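Local atomic coordinates of similar to yteR (Bacilus subtilis) (Clostridium acetobutylicum, PDB entry 4WU0), a protein that belongs to glycoside hydrolase family 105 and probably hydrolyses unsaturated rhamnogalacturonan fragments derived from pectin. Residues T137-A140 / K141-E145; N101-K104 / Q105-N108; G147-K150 / E151-D154. All blocks are in the same frame, centred on the assembly; numbering follows the deposited sequence.

Contact 1: T137-A140 / K141-E145; sequences TFYA and KYVKE
Residues T137-A140 and K141-E145 are consecutive turns of helix 129-146, and the amide N atoms of K141, Y142, V143 and K144 each donate to the carbonyl O four residues earlier. The tightest of these bonds is Y142 N to F138 O, at 2.8 Å. V143 N meets Y139 O at 2.9 Å, and in both cases the donor lies nearly in line with the carbonyl. On one side of the helix F138 and Y142 lie side by side and point the same way. F138 CZ touches Y142 CD2 at 3.8 Å. The ring centroids are 5.9 Å apart and the planes are inclined at 59°, an oblique pair. Y142 CB sits over one face of the F138 ring, offset toward its rim. Y139 and V143 form a second pair. V143 CG2 lies beside its own backbone N, which turns it back to the preceding turn; there it meets Y139 CE1 at 3.5 Å and Y139 O at 3.2 Å. The helix belongs to a largely helical chain, consistent with the (alpha/alpha)6 barrel of this clan of six-hairpin glycosidases. Its neighbours are helices 93-108, 152-166, 199-215 and 80-90. F138, Y139 and Y142 pack on helix 93-108, while A140 faces helix 199-215. Both tyrosines are buried, and their hydroxyls have polar partners: E151 for Y139 and R96 for Y142. T137 OG1 bonds to the carbonyl O of L132, five residues back. K141 is partly exposed. Its CG stands beside the backbone N (chi1 -65°), and the chain starts back along the helix, with CG 3.4 Å from T137 O. Further out, K141 CE passes T137 CG2 at 4.3 Å.

Contact 2: N101-K104 / Q105-N108; sequences NLRK and QIDN
R103 and K104 both reach D107 in the last turns of helix 93-108, forming a salt-bridge network. R103 NH1 meets D107 OD1 at 2.8 Å. The hydrogen bond is weak, bent to 128° at the hydrogen. The guanidinium and carboxylate planes stand 81° apart, so the groups do not pair flat. Water 1 adds a bridge: it accepts from R103 NH2 at 3.0 Å, in the guanidinium plane, and donates to D107 OD1. At the other oxygen of D107, K104 NZ meets OD2; the position of that oxygen is less sure. The packed side holds L102, Q105, I106 and the stem of R103. R103 CG is anti to the backbone N (chi1 172°) and the chain bends at the next bond, which brings the guanidinium to I106. There NH1 lies 3.7 Å from I106 CB. Y139 and Y142 of helix 129-146 press on R103 as well. Q105 is buried, with CB 3.3 Å from L102 O, and its amide oxygen bonds to the hydroxyl of Y67. The solvent side is looser. K104, D107 and N108 are exposed there, and water 2 donates to K104 O at 2.7 Å while accepting weakly from N108 N and N108 ND2. The backbone is also less regular: Q105 N bonds to L102 O and D107 N to K104 O, each three residues apart and from above the carbonyl plane. R103 NH2 has a second acidic partner in E151. R103 is thus shared between two carboxylates, which probably favours the charged form of all three groups.

Contact 3: G147-K150 / E151-D154; sequences GEEK and EFDD
The turn that leads from helix 129-146 into helix 152-166 is closed by E148 and E151. E148 N donates to E151 OE2 at 2.9 Å, nearly straight at 167°. It meets the anti side of the carboxylate, somewhat out of its plane. In return, E151 N donates to E148 O, also at 2.9 Å. The side chain of E151 can fold back because CG stands beside its own backbone N (chi1 -66°). The next amides repeat the three-residue spacing: F152 N bonds to E149 O, and D153 N to K150 O. The buried F152 ring lies close to the first of these carbonyls, with CD2 3.3 Å from E149 O. On the outer side, K150 slants across to D153. Its NZ reaches D153 OD2 at 3.0 Å, on the syn side of the carboxylate. D153 OD1 bonds to H220. The other oxygen of E151, OE1, takes the Y139 hydroxyl and a salt bridge from R103. With one oxygen tied to the turn and the other to neighbouring helices, the E151 carboxylate is fixed in rotation, and R103 would be expected to stabilise its negative charge.

The three contacts form one patch on the same side of the chain's centre, about 15, 20 and 21 Å from it in order. Contacts 1 and 3 are closest, with centres about 9 Å apart; contact 2 lies about 12 Å from contact 1 and 14 Å from contact 3. E151 OE1 joins all three: Y139 OH is 2.5 Å away, a probable hydrogen bond, and R103 NH2 is 2.9 Å away in a salt bridge. Apolar packing also joins the contacts. Y139 CG lies 3.7 Å from I106 CD1, and V143 CG1 lies 3.6 Å from F152 CZ. Through these contacts helices 93-108, 129-146 and 152-166 meet.

Contact 1: T137-A140 / K141-E145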
ATOM      1  N   THR A 137      -3.897   6.320  -5.987  1.00 13.03           N
ATOM      2  CA  THR A 137      -2.549   6.821  -5.730  1.00 12.85           C
ATOM      3  C   THR A 137      -1.646   6.758  -6.973  1.00 11.99           C
ATOM      4  O   THR A 137      -0.848   7.667  -7.214  1.00 13.23           O
ATOM      5  CB  THR A 137      -1.889   6.106  -4.511  1.00 12.22           C
ATOM      6  OG1 THR A 137      -2.733   6.276  -3.369  1.00 12.55           O
ATOM      7  CG2 THR A 137      -0.518   6.645  -4.181  1.00 12.98           C
ATOM      8  N   PHE A 138      -1.732   5.684  -7.739  1.00 11.97           N
ATOM      9  CA  PHE A 138      -1.006   5.626  -8.992  1.00 12.90           C
ATOM     10  C   PHE A 138      -1.488   6.743  -9.915  1.00 12.89           C
ATOM     11  O   PHE A 138      -0.684   7.435 -10.553  1.00 12.83           O
ATOM     12  CB  PHE A 138      -1.211   4.299  -9.708  1.00 14.60           C
ATOM     13  CG  PHE A 138      -0.941   4.380 -11.191  1.00 12.75           C
ATOM     14  CD1 PHE A 138       0.345   4.565 -11.658  1.00 13.02           C
ATOM     15  CD2 PHE A 138      -1.972   4.329 -12.118  1.00 15.47           C
ATOM     16  CE1 PHE A 138       0.602   4.668 -13.044  1.00 14.42           C
ATOM     17  CE2 PHE A 138      -1.716   4.421 -13.484  1.00 15.74           C
ATOM     18  CZ  PHE A 138      -0.423   4.585 -13.939  1.00 14.96           C
ATOM     19  N   TYR A 139      -2.809   6.910  -9.979  1.00 12.58           N
ATOM     20  CA  TYR A 139      -3.409   7.917 -10.847  1.00 12.95           C
ATOM     21  C   TYR A 139      -2.871   9.304 -10.459  1.00 13.13           C
ATOM     22  O   TYR A 139      -2.515  10.102 -11.312  1.00 13.48           O
ATOM     23  CB  TYR A 139      -4.947   7.825 -10.755  1.00 13.77           C
ATOM     24  CG  TYR A 139      -5.739   8.654 -11.727  1.00 13.55           C
ATOM     25  CD1 TYR A 139      -5.152   9.231 -12.846  1.00 13.95           C
ATOM     26  CD2 TYR A 139      -7.106   8.825 -11.545  1.00 15.08           C
ATOM     27  CE1 TYR A 139      -5.894   9.985 -13.712  1.00 14.59           C
ATOM     28  CE2 TYR A 139      -7.848   9.574 -12.411  1.00 15.70           C
ATOM     29  CZ  TYR A 139      -7.244  10.151 -13.492  1.00 14.75           C
ATOM     30  OH  TYR A 139      -8.008  10.912 -14.357  1.00 18.39           O
ATOM     31  N   ALA A 140      -2.749   9.575  -9.162  1.00 12.87           N
ATOM     32  CA  ALA A 140      -2.183  10.847  -8.718  1.00 13.13           C
ATOM     33  C   ALA A 140      -0.748  11.046  -9.185  1.00 14.10           C
ATOM     34  O   ALA A 140      -0.376  12.123  -9.650  1.00 14.06           O
ATOM     35  CB  ALA A 140      -2.263  10.963  -7.187  1.00 15.52           C
ATOM     36  N   LYS A 141       0.081  10.013  -9.042  1.00 13.69           N
ATOM     37  CA  LYS A 141       1.459  10.105  -9.510  1.00 14.25           C
ATOM     38  C   LYS A 141       1.508  10.297 -11.021  1.00 13.71           C
ATOM     39  O   LYS A 141       2.338  11.040 -11.526  1.00 14.86           O
ATOM     40  CB  LYS A 141       2.258   8.885  -9.055  1.00 14.21           C
ATOM     41  CG  LYS A 141       2.382   8.835  -7.521  1.00 22.46           C
ATOM     42  CD  LYS A 141       3.059   7.587  -7.028  1.00 36.20           C
ATOM     43  CE  LYS A 141       3.376   7.700  -5.533  1.00 34.21           C
ATOM     44  NZ  LYS A 141       4.419   8.739  -5.248  1.00 38.28           N
ATOM     45  N   TYR A 142       0.607   9.639 -11.742  1.00 13.63           N
ATOM     46  CA  TYR A 142       0.571   9.761 -13.183  1.00 14.07           C
ATOM     47  C   TYR A 142       0.204  11.198 -13.570  1.00 14.62           C
ATOM     48  O   TYR A 142       0.827  11.798 -14.444  1.00 14.97           O
ATOM     49  CB  TYR A 142      -0.450   8.785 -13.765  1.00 14.02           C
ATOM     50  CG  TYR A 142      -0.441   8.732 -15.270  1.00 14.58           C
ATOM     51  CD1 TYR A 142      -1.147   9.661 -16.012  1.00 15.01           C
ATOM     52  CD2 TYR A 142       0.283   7.772 -15.949  1.00 14.80           C
ATOM     53  CE1 TYR A 142      -1.131   9.629 -17.391  1.00 16.38           C
ATOM     54  CE2 TYR A 142       0.296   7.734 -17.305  1.00 15.71           C
ATOM     55  CZ  TYR A 142      -0.385   8.672 -18.026  1.00 17.47           C
ATOM     56  OH  TYR A 142      -0.359   8.618 -19.404  1.00 20.53           O
ATOM     57  N   VAL A 143      -0.815  11.741 -12.916  1.00 14.35           N
ATOM     58  CA  VAL A 143      -1.270  13.101 -13.252  1.00 14.84           C
ATOM     59  C   VAL A 143      -0.184  14.129 -12.970  1.00 15.14           C
ATOM     60  O   VAL A 143      -0.005  15.072 -13.740  1.00 16.19           O
ATOM     61  CB  VAL A 143      -2.560  13.455 -12.465  1.00 16.45           C
ATOM     62  CG1 VAL A 143      -2.932  14.935 -12.593  1.00 15.36           C
ATOM     63  CG2 VAL A 143      -3.699  12.550 -12.918  1.00 17.85           C
ATOM     64  N   LYS A 144       0.524  13.961 -11.858  1.00 14.85           N
ATOM     65  CA  LYS A 144       1.645  14.836 -11.504  1.00 16.97           C
ATOM     66  C   LYS A 144       2.651  14.908 -12.649  1.00 17.78           C
ATOM     67  O   LYS A 144       3.152  15.978 -12.978  1.00 19.33           O
ATOM     68  CB  LYS A 144       2.332  14.332 -10.230  1.00 18.35           C
ATOM     69  CG  LYS A 144       3.547  15.158  -9.735  1.00 23.82           C
ATOM     70  CD  LYS A 144       3.108  16.553  -9.330  1.00 28.85           C
ATOM     71  CE  LYS A 144       4.142  17.282  -8.473  1.00 43.55           C
ATOM     72  NZ  LYS A 144       5.479  17.314  -9.109  1.00 47.57           N
ATOM     73  N   GLU A 145       2.924  13.768 -13.269  1.00 17.22           N
ATOM     74  CA  GLU A 145       3.928  13.704 -14.327  1.00 15.94           C
ATOM     75  C   GLU A 145       3.418  14.057 -15.724  1.00 17.38           C
ATOM     76  O   GLU A 145       4.133  14.705 -16.500  1.00 21.89           O
ATOM     77  CB  GLU A 145       4.577  12.301 -14.328  1.00 24.55           C
ATOM     78  CG  GLU A 145       5.753  12.136 -15.294  1.00 32.85           C
ATOM     79  CD  GLU A 145       6.994  12.954 -14.908  1.00 37.72           C
ATOM     80  OE1 GLU A 145       7.148  13.318 -13.713  1.00 29.19           O
ATOM     81  OE2 GLU A 145       7.808  13.240 -15.821  1.00 44.43           O
TER

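Contact 2: N101-K104 / Q105-N108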
ATOM      1  N   ASN A 101      -0.632   2.549 -21.613  1.00 16.89           N
ATOM      2  CA  ASN A 101      -1.532   1.401 -21.599  1.00 19.38           C
ATOM      3  C   ASN A 101      -2.254   1.272 -20.262  1.00 19.80           C
ATOM      4  O   ASN A 101      -3.450   0.993 -20.227  1.00 20.15           O
ATOM      5  CB  ASN A 101      -0.783   0.102 -21.953  1.00 19.42           C
ATOM      6  CG  ASN A 101      -0.347   0.056 -23.407  1.00 25.82           C
ATOM      7  OD1 ASN A 101      -1.004   0.628 -24.288  1.00 28.88           O
ATOM      8  ND2 ASN A 101       0.773  -0.622 -23.672  1.00 24.95           N
ATOM      9  N   LEU A 102      -1.549   1.488 -19.151  1.00 16.87           N
ATOM     10  CA  LEU A 102      -2.194   1.429 -17.856  1.00 16.68           C
ATOM     11  C   LEU A 102      -3.184   2.569 -17.682  1.00 13.86           C
ATOM     12  O   LEU A 102      -4.274   2.369 -17.161  1.00 15.79           O
ATOM     13  CB  LEU A 102      -1.153   1.491 -16.730  1.00 15.92           C
ATOM     14  CG  LEU A 102      -0.225   0.279 -16.646  1.00 15.96           C
ATOM     15  CD1 LEU A 102       0.880   0.566 -15.628  1.00 18.39           C
ATOM     16  CD2 LEU A 102      -0.975  -1.006 -16.269  1.00 16.08           C
ATOM     17  N   ARG A 103      -2.814   3.767 -18.124  1.00 14.49           N
ATOM     18  CA  ARG A 103      -3.690   4.919 -17.985  1.00 15.18           C
ATOM     19  C   ARG A 103      -5.011   4.711 -18.723  1.00 16.32           C
ATOM     20  O   ARG A 103      -6.058   5.212 -18.293  1.00 17.86           O
ATOM     21  CB  ARG A 103      -2.974   6.183 -18.470  1.00 15.09           C
ATOM     22  CG  ARG A 103      -3.848   7.417 -18.561  1.00 16.44           C
ATOM     23  CD  ARG A 103      -4.363   7.862 -17.217  1.00 15.44           C
ATOM     24  NE  ARG A 103      -5.164   9.070 -17.336  1.00 17.22           N
ATOM     25  CZ  ARG A 103      -6.433   9.087 -17.733  1.00 17.60           C
ATOM     26  NH1 ARG A 103      -7.056   7.949 -18.045  1.00 19.83           N
ATOM     27  NH2 ARG A 103      -7.096  10.230 -17.802  1.00 20.45           N
ATOM     28  N   LYS A 104      -4.966   3.987 -19.843  1.00 15.88           N
ATOM     29  CA  LYS A 104      -6.179   3.698 -20.607  1.00 16.76           C
ATOM     30  C   LYS A 104      -7.209   2.910 -19.771  1.00 16.32           C
ATOM     31  O   LYS A 104      -8.398   3.030 -19.992  1.00 17.17           O
ATOM     32  CB  LYS A 104      -5.830   2.973 -21.915  1.00 18.26           C
ATOM     33  CG  LYS A 104      -7.011   2.586 -22.786  1.00 28.32           C
ATOM     34  CD  LYS A 104      -7.843   3.791 -23.137  1.00 39.67           C
ATOM     35  CE  LYS A 104      -8.950   3.472 -24.133  1.00 47.30           C
ATOM     36  NZ  LYS A 104      -9.967   4.553 -24.148  1.00 46.07           N
ATOM     37  N   GLN A 105      -6.763   2.122 -18.803  1.00 16.12           N
ATOM     38  CA  GLN A 105      -7.705   1.405 -17.940  1.00 15.18           C
ATOM     39  C   GLN A 105      -8.617   2.366 -17.171  1.00 15.06           C
ATOM     40  O   GLN A 105      -9.790   2.100 -16.959  1.00 16.69           O
ATOM     41  CB  GLN A 105      -6.954   0.520 -16.946  1.00 17.20           C
ATOM     42  CG  GLN A 105      -7.878  -0.373 -16.140  1.00 17.97           C
ATOM     43  CD  GLN A 105      -7.135  -1.344 -15.238  1.00 16.10           C
ATOM     44  OE1 GLN A 105      -6.118  -1.925 -15.616  1.00 17.66           O
ATOM     45  NE2 GLN A 105      -7.667  -1.535 -14.031  1.00 13.41           N
ATOM     46  N   ILE A 106      -8.054   3.495 -16.760  1.00 14.74           N
ATOM     47  CA  ILE A 106      -8.789   4.475 -15.982  1.00 16.39           C
ATOM     48  C   ILE A 106      -9.942   5.078 -16.767  1.00 15.85           C
ATOM     49  O   ILE A 106     -10.950   5.476 -16.183  1.00 19.40           O
ATOM     50  CB  ILE A 106      -7.812   5.532 -15.408  1.00 15.56           C
ATOM     51  CG1 ILE A 106      -6.969   4.864 -14.336  1.00 18.03           C
ATOM     52  CG2 ILE A 106      -8.554   6.719 -14.810  1.00 19.60           C
ATOM     53  CD1 ILE A 106      -5.744   5.670 -13.881  1.00 19.76           C
ATOM     54  N   ASP A 107      -9.816   5.117 -18.090  1.00 18.70           N
ATOM     55  CA  ASP A 107     -10.869   5.671 -18.940  1.00 20.88           C
ATOM     56  C   ASP A 107     -12.247   5.068 -18.679  1.00 20.48           C
ATOM     57  O   ASP A 107     -13.239   5.797 -18.584  1.00 24.51           O
ATOM     58  CB  ASP A 107     -10.533   5.478 -20.421  1.00 21.06           C
ATOM     59  CG  ASP A 107      -9.364   6.321 -20.875  1.00 31.67           C
ATOM     60  OD1 ASP A 107      -8.855   7.122 -20.082  1.00 36.60           O
ATOM     61  OD2 ASP A 107      -8.978   6.213 -22.056  1.00 36.66           O
ATOM     62  N   ASN A 108     -12.313   3.741 -18.571  1.00 21.40           N
ATOM     63  CA  ASN A 108     -13.595   3.061 -18.471  1.00 19.78           C
ATOM     64  C   ASN A 108     -13.692   2.118 -17.281  1.00 17.83           C
ATOM     65  O   ASN A 108     -14.651   1.362 -17.177  1.00 21.15           O
ATOM     66  CB  ASN A 108     -13.865   2.267 -19.753  1.00 21.08           C
ATOM     67  CG  ASN A 108     -13.961   3.158 -20.983  1.00 34.63           C
ATOM     68  OD1 ASN A 108     -14.778   4.070 -21.030  1.00 32.10           O
ATOM     69  ND2 ASN A 108     -13.099   2.915 -21.961  1.00 39.67           N
TER
HETATM   70  O   HOH W   1      -9.923   9.248 -18.180  1.00 31.30           O
HETATM   71  O   HOH W   2     -10.671   1.666 -20.377  1.00 26.67           O

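Contact 3: G147-K150 / E151-D154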
ATOM      1  N   GLY A 147      -0.431  14.472 -16.581  1.00 31.63           N
ATOM      2  CA  GLY A 147      -1.887  14.536 -16.704  1.00 21.79           C
ATOM      3  C   GLY A 147      -2.298  15.973 -16.661  1.00 28.00           C
ATOM      4  O   GLY A 147      -1.457  16.875 -16.732  1.00 28.15           O
ATOM      5  N   GLU A 148      -3.603  16.194 -16.580  1.00 21.99           N
ATOM      6  CA  GLU A 148      -4.122  17.516 -16.362  1.00 18.69           C
ATOM      7  C   GLU A 148      -4.493  17.615 -14.900  1.00 17.40           C
ATOM      8  O   GLU A 148      -5.111  16.707 -14.359  1.00 16.90           O
ATOM      9  CB  GLU A 148      -5.367  17.764 -17.199  1.00 21.01           C
ATOM     10  CG  GLU A 148      -5.144  17.732 -18.687  1.00 28.99           C
ATOM     11  CD  GLU A 148      -6.375  18.194 -19.453  1.00 38.93           C
ATOM     12  OE1 GLU A 148      -7.483  17.687 -19.181  1.00 48.30           O
ATOM     13  OE2 GLU A 148      -6.245  19.085 -20.306  1.00 40.89           O
ATOM     14  N   GLU A 149      -4.137  18.725 -14.273  1.00 18.61           N
ATOM     15  CA  GLU A 149      -4.333  18.895 -12.833  1.00 17.42           C
ATOM     16  C   GLU A 149      -5.782  18.792 -12.382  1.00 17.50           C
ATOM     17  O   GLU A 149      -6.034  18.452 -11.225  1.00 17.23           O
ATOM     18  CB  GLU A 149      -3.759  20.248 -12.361  1.00 18.71           C
ATOM     19  CG  GLU A 149      -2.255  20.275 -12.276  1.00 20.27           C
ATOM     20  CD  GLU A 149      -1.692  21.544 -11.655  1.00 23.58           C
ATOM     21  OE1 GLU A 149      -2.366  22.607 -11.694  1.00 20.90           O
ATOM     22  OE2 GLU A 149      -0.543  21.463 -11.136  1.00 24.14           O
ATOM     23  N   LYS A 150      -6.736  19.120 -13.257  1.00 18.81           N
ATOM     24  CA  LYS A 150      -8.141  18.975 -12.894  1.00 18.76           C
ATOM     25  C   LYS A 150      -8.460  17.536 -12.445  1.00 17.95           C
ATOM     26  O   LYS A 150      -9.389  17.307 -11.650  1.00 18.84           O
ATOM     27  CB  LYS A 150      -9.035  19.353 -14.073  1.00 27.17           C
ATOM     28  CG  LYS A 150     -10.496  19.581 -13.699  1.00 29.05           C
ATOM     29  CD  LYS A 150     -10.631  20.658 -12.623  1.00 43.12           C
ATOM     30  CE  LYS A 150     -12.070  21.070 -12.381  1.00 47.89           C
ATOM     31  NZ  LYS A 150     -12.163  21.971 -11.183  1.00 56.07           N
ATOM     32  N   GLU A 151      -7.693  16.573 -12.952  1.00 16.96           N
ATOM     33  CA  GLU A 151      -7.935  15.166 -12.638  1.00 16.30           C
ATOM     34  C   GLU A 151      -7.696  14.862 -11.179  1.00 15.71           C
ATOM     35  O   GLU A 151      -8.193  13.865 -10.652  1.00 15.67           O
ATOM     36  CB  GLU A 151      -7.062  14.266 -13.505  1.00 16.78           C
ATOM     37  CG  GLU A 151      -7.439  14.346 -14.968  1.00 16.68           C
ATOM     38  CD  GLU A 151      -6.505  13.564 -15.867  1.00 22.36           C
ATOM     39  OE1 GLU A 151      -6.627  12.331 -15.916  1.00 20.10           O
ATOM     40  OE2 GLU A 151      -5.667  14.183 -16.556  1.00 30.81           O
ATOM     41  N   PHE A 152      -6.930  15.699 -10.503  1.00 15.75           N
ATOM     42  CA  PHE A 152      -6.745  15.482  -9.066  1.00 15.34           C
ATOM     43  C   PHE A 152      -8.081  15.531  -8.300  1.00 15.56           C
ATOM     44  O   PHE A 152      -8.204  14.908  -7.238  1.00 15.17           O
ATOM     45  CB  PHE A 152      -5.775  16.509  -8.469  1.00 15.57           C
ATOM     46  CG  PHE A 152      -4.328  16.271  -8.811  1.00 15.30           C
ATOM     47  CD1 PHE A 152      -3.708  15.081  -8.493  1.00 14.66           C
ATOM     48  CD2 PHE A 152      -3.560  17.278  -9.389  1.00 15.81           C
ATOM     49  CE1 PHE A 152      -2.366  14.870  -8.787  1.00 15.05           C
ATOM     50  CE2 PHE A 152      -2.212  17.067  -9.676  1.00 16.63           C
ATOM     51  CZ  PHE A 152      -1.624  15.855  -9.369  1.00 17.91           C
ATOM     52  N   ASP A 153      -9.061  16.276  -8.803  1.00 16.27           N
ATOM     53  CA  ASP A 153     -10.359  16.386  -8.130  1.00 16.71           C
ATOM     54  C   ASP A 153     -11.040  15.025  -8.029  1.00 16.80           C
ATOM     55  O   ASP A 153     -11.724  14.736  -7.055  1.00 17.04           O
ATOM     56  CB  ASP A 153     -11.317  17.308  -8.913  1.00 19.39           C
ATOM     57  CG  ASP A 153     -10.920  18.780  -8.896  1.00 28.02           C
ATOM     58  OD1 ASP A 153      -9.846  19.153  -8.378  1.00 20.29           O
ATOM     59  OD2 ASP A 153     -11.712  19.583  -9.450  1.00 23.65           O
ATOM     60  N   ASP A 154     -10.872  14.220  -9.071  1.00 17.33           N
ATOM     61  CA  ASP A 154     -11.424  12.867  -9.136  1.00 15.79           C
ATOM     62  C   ASP A 154     -10.770  12.030  -8.050  1.00 16.77           C
ATOM     63  O   ASP A 154     -11.451  11.407  -7.234  1.00 18.54           O
ATOM     64  CB  ASP A 154     -11.140  12.305 -10.535  1.00 18.02           C
ATOM     65  CG  ASP A 154     -11.631  10.878 -10.738  1.00 25.87           C
ATOM     66  OD1 ASP A 154     -12.140  10.229  -9.797  1.00 20.53           O
ATOM     67  OD2 ASP A 154     -11.479  10.404 -11.877  1.00 21.25           O
TER